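Local coordinates for biofilm-associated surface protein (Staphylococcus aureus, PDB 7C7U) that helps Staphylococcus aureus form biofilms as a cell-wall-anchored, calcium-binding surface protein, apparently by switching into functional amyloid, at residues A33-D38 with L57-S62; N200-E205 with L375-L380; N208-S213 with I235-I240; F241-T246 with I313-A318. One frame throughout, in Å; residues are numbered along the deposited sequence.

Contact 1 (A33-D38 with L57-S62); sequences ASMLFD and LHSYMS
Leu36 and His58 form a hydrogen-bonded pair in the antiparallel pairing of strand 36-39 with strand 52-61, within a large mixed sheet in which strand 52-61 goes on to pair with strand 133-144. Their backbones exchange two bonds: Leu36 N gives to His58 O at 2.8 Å, and His58 N gives to Leu36 O at 2.9 Å, almost straight. One step on, Phe37 and Leu57 make a non-hydrogen-bonded pair on the other face. There Leu57 CD1 comes to the edge of the Phe37 ring, near its plane, and lies 4.0 Å from Phe37 CB. The bent Met35 chain brings its methyl CE against Leu57 CG at 3.5 Å, a tight fit for two carbons.

The histidine carries the polar side of the contact. With His58 CG beside its own backbone N (chi1 -47°), the ring reaches across to Asp38 of the facing strand, where NE2 donates to the anti lone pair of Asp38 OD2 at 3.1 Å. The carboxylate oxygen lies in the ring plane, although the two flat groups are turned 36° apart. ND1 bonds to Thr136 OG1 of strand 133-144, so both ring nitrogens are engaged and the ring's rotation is fixed; the nearby carboxylate would tend to favour a protonated imidazole. Farther along, Ala33 CB packs on Tyr60 CB at 3.7 Å. Side chains alternating between a largely apolar face with Met35, Phe37 and Leu57 and a face with Leu36 and His58 that packs on strands 210-220 and 228-237 are typical of an antiparallel strand pair.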
# COMPACT_ATOMS: atom_id res chain seq x y z
N ALA A 33 -18.94 -10.95 1.47
CA ALA A 33 -19.47 -9.71 2.01
C ALA A 33 -18.56 -9.18 3.12
O ALA A 33 -17.58 -9.82 3.52
CB ALA A 33 -20.90 -9.94 2.51
N SER A 34 -18.89 -8.01 3.64
CA SER A 34 -18.09 -7.44 4.72
C SER A 34 -18.30 -8.24 6.00
O SER A 34 -19.42 -8.63 6.34
CB SER A 34 -18.46 -5.97 4.94
OG SER A 34 -17.38 -5.25 5.51
N MET A 35 -17.21 -8.50 6.69
CA MET A 35 -17.27 -9.13 8.00
C MET A 35 -17.43 -8.05 9.05
O MET A 35 -17.01 -6.91 8.85
CB MET A 35 -16.00 -9.94 8.23
CG MET A 35 -15.89 -11.07 7.23
SD MET A 35 -15.04 -12.39 8.05
CE MET A 35 -15.93 -12.34 9.58
N LEU A 36 -18.08 -8.39 10.16
CA LEU A 36 -18.38 -7.43 11.22
C LEU A 36 -17.89 -7.97 12.55
O LEU A 36 -18.48 -8.91 13.09
CB LEU A 36 -19.88 -7.13 11.29
CG LEU A 36 -20.44 -5.90 10.57
CD1 LEU A 36 -20.20 -5.96 9.07
CD2 LEU A 36 -21.94 -5.70 10.89
N PHE A 37 -16.86 -7.35 13.10
CA PHE A 37 -16.33 -7.67 14.42
C PHE A 37 -17.09 -6.85 15.45
O PHE A 37 -17.13 -5.62 15.36
CB PHE A 37 -14.82 -7.38 14.43
CG PHE A 37 -14.15 -7.67 15.73
CD1 PHE A 37 -13.99 -8.97 16.19
CD2 PHE A 37 -13.64 -6.62 16.49
CE1 PHE A 37 -13.34 -9.22 17.40
CE2 PHE A 37 -12.99 -6.85 17.68
CZ PHE A 37 -12.84 -8.16 18.15
N ASP A 38 -17.71 -7.52 16.42
CA ASP A 38 -18.66 -6.91 17.34
C ASP A 38 -18.20 -7.17 18.77
O ASP A 38 -18.73 -8.07 19.45
CB ASP A 38 -20.06 -7.48 17.05
CG ASP A 38 -21.15 -6.94 17.94
OD1 ASP A 38 -20.93 -5.98 18.71
OD2 ASP A 38 -22.29 -7.46 17.84
N LEU A 57 -18.63 -12.37 15.90
CA LEU A 57 -18.17 -12.08 14.56
C LEU A 57 -19.30 -12.44 13.60
O LEU A 57 -19.75 -13.59 13.59
CB LEU A 57 -16.89 -12.86 14.26
CG LEU A 57 -16.06 -12.48 13.03
CD1 LEU A 57 -15.69 -10.99 12.99
CD2 LEU A 57 -14.82 -13.35 13.03
N HIS A 58 -19.78 -11.46 12.84
CA HIS A 58 -20.90 -11.67 11.93
C HIS A 58 -20.42 -11.62 10.48
O HIS A 58 -19.54 -10.83 10.14
CB HIS A 58 -22.00 -10.62 12.11
CG HIS A 58 -22.39 -10.36 13.54
ND1 HIS A 58 -23.34 -11.11 14.20
CD2 HIS A 58 -21.99 -9.40 14.41
CE1 HIS A 58 -23.48 -10.65 15.43
NE2 HIS A 58 -22.68 -9.61 15.58
N SER A 59 -21.03 -12.44 9.63
CA SER A 59 -20.72 -12.30 8.21
C SER A 59 -21.86 -12.86 7.36
O SER A 59 -22.74 -13.57 7.85
CB SER A 59 -19.40 -12.99 7.85
OG SER A 59 -19.09 -12.77 6.48
N TYR A 60 -21.81 -12.51 6.08
CA TYR A 60 -22.69 -13.06 5.06
C TYR A 60 -21.83 -13.88 4.11
O TYR A 60 -20.74 -13.44 3.72
CB TYR A 60 -23.42 -11.95 4.29
CG TYR A 60 -24.75 -11.54 4.90
CD1 TYR A 60 -24.80 -10.69 6.00
CD2 TYR A 60 -25.95 -12.01 4.37
CE1 TYR A 60 -26.02 -10.32 6.57
CE2 TYR A 60 -27.18 -11.64 4.93
CZ TYR A 60 -27.21 -10.80 6.03
OH TYR A 60 -28.42 -10.43 6.60
N MET A 61 -22.30 -15.08 3.76
CA MET A 61 -21.58 -15.95 2.84
C MET A 61 -22.56 -16.61 1.88
O MET A 61 -23.68 -16.96 2.25
CB MET A 61 -20.75 -17.02 3.57
CG MET A 61 -21.55 -17.94 4.46
SD MET A 61 -20.58 -19.40 4.91
CE MET A 61 -19.91 -19.88 3.32
N SER A 62 -22.13 -16.79 0.63
CA SER A 62 -22.97 -17.40 -0.38
C SER A 62 -22.81 -18.92 -0.43
O SER A 62 -21.69 -19.44 -0.46
CB SER A 62 -22.65 -16.80 -1.75
OG SER A 62 -21.25 -16.83 -1.98
O HOH W 1 -17.25 -12.15 4.30

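Contact 2 (N200-E205 with L375-L380); sequences NNVSTE and LINNTL
Val202 lies against Asn377 where the loop after helix 193-199 meets the turn before strand 381-388. From Val202 CB, 4.0 Å from Leu375 O, the side chain forks. CG1, set anti to the backbone N (chi1 161°), touches Asn377 CB at 3.7 Å, while CG2, beside that N, lies near Asn377 OD1 and more loosely by Leu375 CD2. The asparagine's own amide nitrogen is turned to Asn207 O.

The firm link is between backbones: Ser203 N gives a nearly straight bond of 2.7 Å to Leu375 O. Leu375 N reaches Asn201 O only weakly, but a water bridges the same two atoms. A second water gives to Ser203 O and Glu205 O and accepts from Asn377 N at 2.9 Å, linking three backbone groups of the two loops. Ser203 OG closes an ST turn by accepting from Glu205 N and also bonds to Asp370, while Ile376 CD1 rests against Ser203 CB at 4.0 Å. Across the type II turn from Ile376 to Thr379, Ile376 O takes both Thr379 N and Thr379 OG1 from one face of its plane. The join thus rests on one short backbone bond and two waters, depending little on side-chain identity apart from the Val202-Asn377 packing.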
# COMPACT_ATOMS: atom_id res chain seq x y z
N ASN A 200 -25.72 3.74 26.04
CA ASN A 200 -26.47 3.61 27.28
C ASN A 200 -27.81 4.35 27.26
O ASN A 200 -28.48 4.42 28.29
CB ASN A 200 -25.58 4.07 28.44
CG ASN A 200 -24.50 3.04 28.77
OD1 ASN A 200 -24.75 1.85 28.69
ND2 ASN A 200 -23.30 3.50 29.13
N ASN A 201 -28.24 4.87 26.10
CA ASN A 201 -29.55 5.52 26.00
C ASN A 201 -30.27 5.07 24.73
O ASN A 201 -30.75 5.87 23.93
CB ASN A 201 -29.40 7.04 26.04
CG ASN A 201 -30.73 7.78 25.87
OD1 ASN A 201 -31.77 7.36 26.39
ND2 ASN A 201 -30.70 8.88 25.10
N VAL A 202 -30.38 3.75 24.54
CA VAL A 202 -30.95 3.19 23.31
C VAL A 202 -32.43 3.53 23.19
O VAL A 202 -33.19 3.53 24.18
CB VAL A 202 -30.70 1.67 23.27
CG1 VAL A 202 -31.64 0.96 22.28
CG2 VAL A 202 -29.21 1.38 22.89
N SER A 203 -32.85 3.84 21.97
CA SER A 203 -34.24 4.16 21.67
C SER A 203 -35.13 2.93 21.78
O SER A 203 -34.70 1.80 21.53
CB SER A 203 -34.34 4.73 20.25
OG SER A 203 -35.66 4.99 19.85
N THR A 204 -36.41 3.15 22.12
CA THR A 204 -37.35 2.05 22.06
C THR A 204 -37.78 1.74 20.63
O THR A 204 -38.32 0.66 20.38
CB THR A 204 -38.61 2.34 22.90
OG1 THR A 204 -39.25 3.51 22.40
CG2 THR A 204 -38.22 2.56 24.36
N GLU A 205 -37.55 2.67 19.70
CA GLU A 205 -38.03 2.50 18.33
C GLU A 205 -37.23 1.43 17.61
O GLU A 205 -36.00 1.52 17.54
CB GLU A 205 -37.89 3.80 17.54
CG GLU A 205 -38.67 4.96 18.09
CD GLU A 205 -38.92 6.04 17.08
OE1 GLU A 205 -39.09 7.19 17.51
OE2 GLU A 205 -38.87 5.77 15.86
N LEU A 375 -30.15 6.61 20.57
CA LEU A 375 -29.49 5.75 19.59
C LEU A 375 -30.41 4.61 19.16
O LEU A 375 -30.99 3.90 20.00
CB LEU A 375 -28.20 5.17 20.20
CG LEU A 375 -27.51 4.04 19.43
CD1 LEU A 375 -26.89 4.63 18.20
CD2 LEU A 375 -26.42 3.32 20.24
N ILE A 376 -30.57 4.43 17.85
CA ILE A 376 -31.23 3.23 17.36
C ILE A 376 -30.34 2.04 17.65
O ILE A 376 -29.16 2.02 17.27
CB ILE A 376 -31.55 3.35 15.86
CG1 ILE A 376 -32.34 4.63 15.53
CG2 ILE A 376 -32.34 2.09 15.39
CD1 ILE A 376 -33.71 4.75 16.29
N ASN A 377 -30.90 1.03 18.32
CA ASN A 377 -30.14 -0.13 18.79
C ASN A 377 -29.30 -0.73 17.68
O ASN A 377 -29.80 -1.08 16.60
CB ASN A 377 -31.10 -1.19 19.31
CG ASN A 377 -30.45 -2.14 20.33
OD1 ASN A 377 -29.34 -1.94 20.78
ND2 ASN A 377 -31.19 -3.18 20.69
N ASN A 378 -28.00 -0.85 17.96
CA ASN A 378 -27.03 -1.57 17.14
C ASN A 378 -26.74 -0.88 15.81
O ASN A 378 -26.34 -1.53 14.84
CB ASN A 378 -27.48 -3.03 16.93
CG ASN A 378 -27.44 -3.82 18.23
OD1 ASN A 378 -26.61 -3.54 19.07
ND2 ASN A 378 -28.34 -4.79 18.40
N THR A 379 -26.92 0.44 15.72
CA THR A 379 -26.59 1.13 14.49
C THR A 379 -25.31 1.95 14.60
O THR A 379 -24.97 2.67 13.66
CB THR A 379 -27.74 2.04 14.02
OG1 THR A 379 -27.92 3.12 14.95
CG2 THR A 379 -29.07 1.25 13.88
N LEU A 380 -24.57 1.83 15.70
CA LEU A 380 -23.32 2.57 15.88
C LEU A 380 -22.18 1.76 15.30
O LEU A 380 -21.91 0.63 15.75
CB LEU A 380 -23.06 2.87 17.36
CG LEU A 380 -21.65 3.40 17.71
CD1 LEU A 380 -21.38 4.69 16.98
CD2 LEU A 380 -21.46 3.58 19.21
O HOH W 2 -28.69 7.46 22.86
O HOH W 3 -33.72 1.19 19.06

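Contact 3 (N208-S213 with I235-I240); sequences NAFKAS and IMKNGI
Lys237 CG and Met236 O approach the edge of the Phe210 ring near its plane, while Ala209 CB lies over one face, toward the rim. Ile235 CG2 meets the ring obliquely, 3.5 Å from Phe210 CD1. The other flat group is the Asn238 amide. With its CG beside its own backbone N (chi1 -78°), it reaches back across the hairpin: ND2 gives to Asn208 O at 2.9 Å, a partner in the amide plane but one whose carbonyl is met from above. On its other arm OD1 takes Lys211 NZ at 2.7 Å, nearly in line with the C=O bond. Lys211 manages this by running extended to CD, then folding at its last two torsions; on the way CD packs on Met236 CE.

Backbone bonds pin the pairing. Lys211 N gives to Met236 O at 2.8 Å, Met236 N to Ala212 O, and Asn238 N to Ala209 O at 2.9 Å. A beta bulge shifts the register by one between Phe210 and Ala212, turning the Lys211 side chain toward the partner strand. The contact closes the open end of the hairpin of strands 210-220 and 228-237; Ala212 and Met236 pack on strands 36-39 and 52-61, while Phe210 faces the loops carrying Phe241, Ile376 and Thr379.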
# COMPACT_ATOMS: atom_id res chain seq x y z
N ASN A 208 -35.48 -4.21 17.92
CA ASN A 208 -34.92 -5.47 17.46
C ASN A 208 -34.60 -5.49 15.96
O ASN A 208 -34.34 -6.57 15.41
CB ASN A 208 -35.87 -6.63 17.80
CG ASN A 208 -35.15 -7.97 17.79
OD1 ASN A 208 -34.08 -8.13 18.39
ND2 ASN A 208 -35.71 -8.93 17.06
N ALA A 209 -34.61 -4.33 15.29
CA ALA A 209 -34.44 -4.31 13.83
C ALA A 209 -33.02 -4.67 13.39
O ALA A 209 -32.82 -5.35 12.37
CB ALA A 209 -34.80 -2.92 13.28
N PHE A 210 -32.01 -4.23 14.12
CA PHE A 210 -30.65 -4.30 13.62
C PHE A 210 -29.79 -5.16 14.54
O PHE A 210 -29.97 -5.17 15.76
CB PHE A 210 -30.06 -2.91 13.46
CG PHE A 210 -30.83 -2.03 12.49
CD1 PHE A 210 -30.93 -2.39 11.15
CD2 PHE A 210 -31.43 -0.86 12.92
CE1 PHE A 210 -31.63 -1.59 10.24
CE2 PHE A 210 -32.13 -0.06 12.05
CZ PHE A 210 -32.23 -0.43 10.69
N LYS A 211 -28.89 -5.93 13.94
CA LYS A 211 -28.06 -6.88 14.68
C LYS A 211 -26.70 -6.29 15.05
O LYS A 211 -26.21 -6.49 16.17
CB LYS A 211 -27.87 -8.15 13.84
CG LYS A 211 -27.14 -9.25 14.54
CD LYS A 211 -26.77 -10.38 13.58
CE LYS A 211 -28.01 -11.06 13.00
NZ LYS A 211 -28.93 -11.51 14.07
N ALA A 212 -26.08 -5.55 14.14
CA ALA A 212 -24.73 -5.09 14.43
C ALA A 212 -24.34 -4.09 13.36
O ALA A 212 -24.98 -4.01 12.32
CB ALA A 212 -23.74 -6.26 14.44
N SER A 213 -23.29 -3.32 13.64
CA SER A 213 -22.83 -2.35 12.66
C SER A 213 -21.32 -2.20 12.75
O SER A 213 -20.73 -2.26 13.83
CB SER A 213 -23.49 -0.98 12.86
OG SER A 213 -23.06 -0.05 11.90
N ILE A 235 -24.93 -1.82 8.38
CA ILE A 235 -25.80 -2.18 9.51
C ILE A 235 -26.54 -3.45 9.10
O ILE A 235 -27.43 -3.42 8.24
CB ILE A 235 -26.79 -1.07 9.85
CG1 ILE A 235 -26.05 0.25 10.08
CG2 ILE A 235 -27.60 -1.43 11.14
CD1 ILE A 235 -26.96 1.47 10.00
N MET A 236 -26.15 -4.57 9.70
CA MET A 236 -26.80 -5.83 9.42
C MET A 236 -28.15 -5.89 10.13
O MET A 236 -28.29 -5.41 11.26
CB MET A 236 -25.93 -6.99 9.88
CG MET A 236 -24.60 -7.12 9.15
SD MET A 236 -23.78 -8.70 9.49
CE MET A 236 -25.07 -9.49 10.46
N LYS A 237 -29.13 -6.46 9.45
CA LYS A 237 -30.49 -6.58 9.98
C LYS A 237 -30.70 -7.89 10.71
O LYS A 237 -30.07 -8.90 10.40
CB LYS A 237 -31.51 -6.50 8.85
CG LYS A 237 -31.63 -5.15 8.17
CD LYS A 237 -32.78 -5.21 7.14
CE LYS A 237 -32.87 -3.93 6.33
NZ LYS A 237 -34.04 -3.97 5.40
N ASN A 238 -31.59 -7.87 11.71
CA ASN A 238 -32.10 -9.11 12.27
C ASN A 238 -33.18 -9.74 11.40
O ASN A 238 -33.34 -10.96 11.41
CB ASN A 238 -32.68 -8.89 13.67
CG ASN A 238 -31.60 -8.78 14.73
OD1 ASN A 238 -30.59 -9.48 14.66
ND2 ASN A 238 -31.81 -7.91 15.71
N GLY A 239 -33.96 -8.93 10.69
CA GLY A 239 -35.04 -9.46 9.88
C GLY A 239 -35.24 -8.70 8.58
O GLY A 239 -34.31 -8.57 7.76
N ILE A 240 -36.45 -8.17 8.39
CA ILE A 240 -36.76 -7.50 7.13
C ILE A 240 -37.24 -6.08 7.39
O ILE A 240 -38.22 -5.62 6.79
CB ILE A 240 -37.80 -8.30 6.32
CG1 ILE A 240 -38.98 -8.73 7.21
CG2 ILE A 240 -37.12 -9.50 5.65
CD1 ILE A 240 -40.25 -9.09 6.43
O HOH W 4 -34.77 -6.33 10.69

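Contact 4 (F241-T246 with I313-A318); sequences FSYSKT and IEFNNA
Ser242 and Asn317 bring two irregular backbones together, their CA atoms 4.1 Å apart, and Ala318 N bonds to Phe241 O at 3.2 Å from well above the carbonyl plane. A second bond uses a side chain: Asn317 OD1 accepts Tyr243 N at 2.8 Å in a nearly straight line, again from above the plane of its C=O. Asn317 CG stands beside its own backbone N (chi1 -71°), which swings the amide across to the facing loop. The other end of that amide, ND2, bonds to Asn310 OD1, so both ends are held.

Phe315 is packed on both faces. Ile313 CG2 sits over the centre of one; Tyr243 CB lies over the other, nearer the rim, in a CH-pi contact 3.9 Å from the ring centroid. The Tyr243 ring continues past it nearly parallel, planes 14° apart, but slid so far that the rings barely overlap. Phe241 completes the aromatic cluster, turning its edge toward the Phe315 face in an offset edge-to-face pair with CE2 3.8 Å from Phe315 CD1. At the phenolic end, Tyr243 OH bonds to Gln250 and Trp251.

The chemistry is divided: buried rings meet through faces and edges, while polar bonds run along the exposed margin by Ser242 and Ala318. Carbonyls of Phe241, Phe315 and Asn316 also converge on the ammonium group of Lys237, which would offset the burial of its charge.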
# COMPACT_ATOMS: atom_id res chain seq x y z
N PHE A 241 -36.51 -5.39 8.27
CA PHE A 241 -36.84 -4.03 8.67
C PHE A 241 -37.27 -3.16 7.50
O PHE A 241 -36.69 -3.20 6.41
CB PHE A 241 -35.63 -3.38 9.36
CG PHE A 241 -35.81 -1.92 9.62
CD1 PHE A 241 -36.64 -1.48 10.65
CD2 PHE A 241 -35.18 -0.98 8.84
CE1 PHE A 241 -36.81 -0.13 10.89
CE2 PHE A 241 -35.34 0.38 9.07
CZ PHE A 241 -36.16 0.80 10.10
N SER A 242 -38.27 -2.33 7.75
CA SER A 242 -38.76 -1.36 6.78
C SER A 242 -38.86 -0.01 7.49
O SER A 242 -39.52 0.09 8.54
CB SER A 242 -40.12 -1.81 6.23
OG SER A 242 -40.42 -1.15 5.02
N TYR A 243 -38.18 1.00 6.94
CA TYR A 243 -38.17 2.35 7.51
C TYR A 243 -39.35 3.15 6.96
O TYR A 243 -39.45 3.35 5.74
CB TYR A 243 -36.85 3.08 7.20
CG TYR A 243 -36.84 4.50 7.76
CD1 TYR A 243 -36.45 4.74 9.08
CD2 TYR A 243 -37.25 5.58 6.99
CE1 TYR A 243 -36.44 6.03 9.61
CE2 TYR A 243 -37.26 6.87 7.52
CZ TYR A 243 -36.86 7.08 8.83
OH TYR A 243 -36.85 8.35 9.36
N SER A 244 -40.23 3.60 7.84
CA SER A 244 -41.30 4.52 7.47
C SER A 244 -41.75 5.25 8.73
O SER A 244 -42.18 4.61 9.69
CB SER A 244 -42.48 3.79 6.82
OG SER A 244 -43.48 4.72 6.43
N LYS A 245 -41.63 6.57 8.74
CA LYS A 245 -41.94 7.38 9.90
C LYS A 245 -42.74 8.57 9.42
O LYS A 245 -42.59 9.01 8.28
CB LYS A 245 -40.66 7.87 10.63
CG LYS A 245 -39.70 6.77 11.05
CD LYS A 245 -40.25 5.98 12.26
CE LYS A 245 -39.47 4.68 12.46
NZ LYS A 245 -39.85 4.01 13.74
N THR A 246 -43.56 9.12 10.31
CA THR A 246 -44.11 10.44 10.05
C THR A 246 -42.97 11.45 9.93
O THR A 246 -41.84 11.21 10.35
CB THR A 246 -45.06 10.87 11.17
OG1 THR A 246 -44.32 11.04 12.39
CG2 THR A 246 -46.19 9.83 11.40
N ILE A 313 -30.96 7.27 2.54
CA ILE A 313 -30.40 5.99 2.92
C ILE A 313 -31.25 4.89 2.31
O ILE A 313 -32.48 4.90 2.46
CB ILE A 313 -30.32 5.83 4.45
CG1 ILE A 313 -29.28 6.79 5.04
CG2 ILE A 313 -30.02 4.37 4.84
CD1 ILE A 313 -29.35 6.89 6.55
N GLU A 314 -30.60 3.94 1.64
CA GLU A 314 -31.25 2.75 1.11
C GLU A 314 -31.37 1.73 2.25
O GLU A 314 -30.43 1.00 2.56
CB GLU A 314 -30.48 2.19 -0.08
CG GLU A 314 -31.04 0.86 -0.57
CD GLU A 314 -32.51 0.96 -0.98
OE1 GLU A 314 -32.78 1.31 -2.15
OE2 GLU A 314 -33.41 0.72 -0.13
N PHE A 315 -32.55 1.67 2.87
CA PHE A 315 -32.75 0.74 3.96
C PHE A 315 -33.13 -0.66 3.50
O PHE A 315 -33.37 -1.52 4.37
CB PHE A 315 -33.84 1.25 4.90
CG PHE A 315 -33.40 2.34 5.83
CD1 PHE A 315 -32.64 2.04 6.95
CD2 PHE A 315 -33.78 3.65 5.60
CE1 PHE A 315 -32.26 3.05 7.84
CE2 PHE A 315 -33.40 4.66 6.47
CZ PHE A 315 -32.63 4.36 7.60
N ASN A 316 -33.19 -0.91 2.19
CA ASN A 316 -33.68 -2.18 1.64
C ASN A 316 -34.98 -2.60 2.32
O ASN A 316 -35.10 -3.69 2.88
CB ASN A 316 -32.61 -3.27 1.75
CG ASN A 316 -31.27 -2.83 1.20
OD1 ASN A 316 -31.18 -2.35 0.08
ND2 ASN A 316 -30.21 -3.00 1.99
N ASN A 317 -35.96 -1.70 2.30
CA ASN A 317 -37.21 -1.92 3.03
C ASN A 317 -37.89 -3.24 2.66
O ASN A 317 -38.08 -3.55 1.48
CB ASN A 317 -38.15 -0.74 2.80
CG ASN A 317 -37.69 0.52 3.49
OD1 ASN A 317 -36.99 0.45 4.52
ND2 ASN A 317 -38.05 1.67 2.94
N ALA A 318 -38.24 -4.00 3.69
CA ALA A 318 -38.92 -5.29 3.61
C ALA A 318 -38.06 -6.38 3.00
O ALA A 318 -38.58 -7.44 2.64
CB ALA A 318 -40.26 -5.20 2.86

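In the fold
Contact 1 comes first along the chain; contacts 3 and 4 then follow in series, both inside the long loop closed by contact 2. Contact 3 is the hub. Its centre lies about 12 Å from each of the others, and it touches all three. Leu36 and His58 of contact 1 pack on its Met236 and Ala212, joining the N-terminal curled sheet to the five-stranded sheet that includes strands 210-220 and 228-237. Phe210, in turn, meets the turn of contact 2 and Phe241 of contact 4, while the Glu205-Lys245 salt bridge links contacts 2 and 4 directly. Together they join two sheets and the loops around the open end of the 210-220/228-237 hairpin.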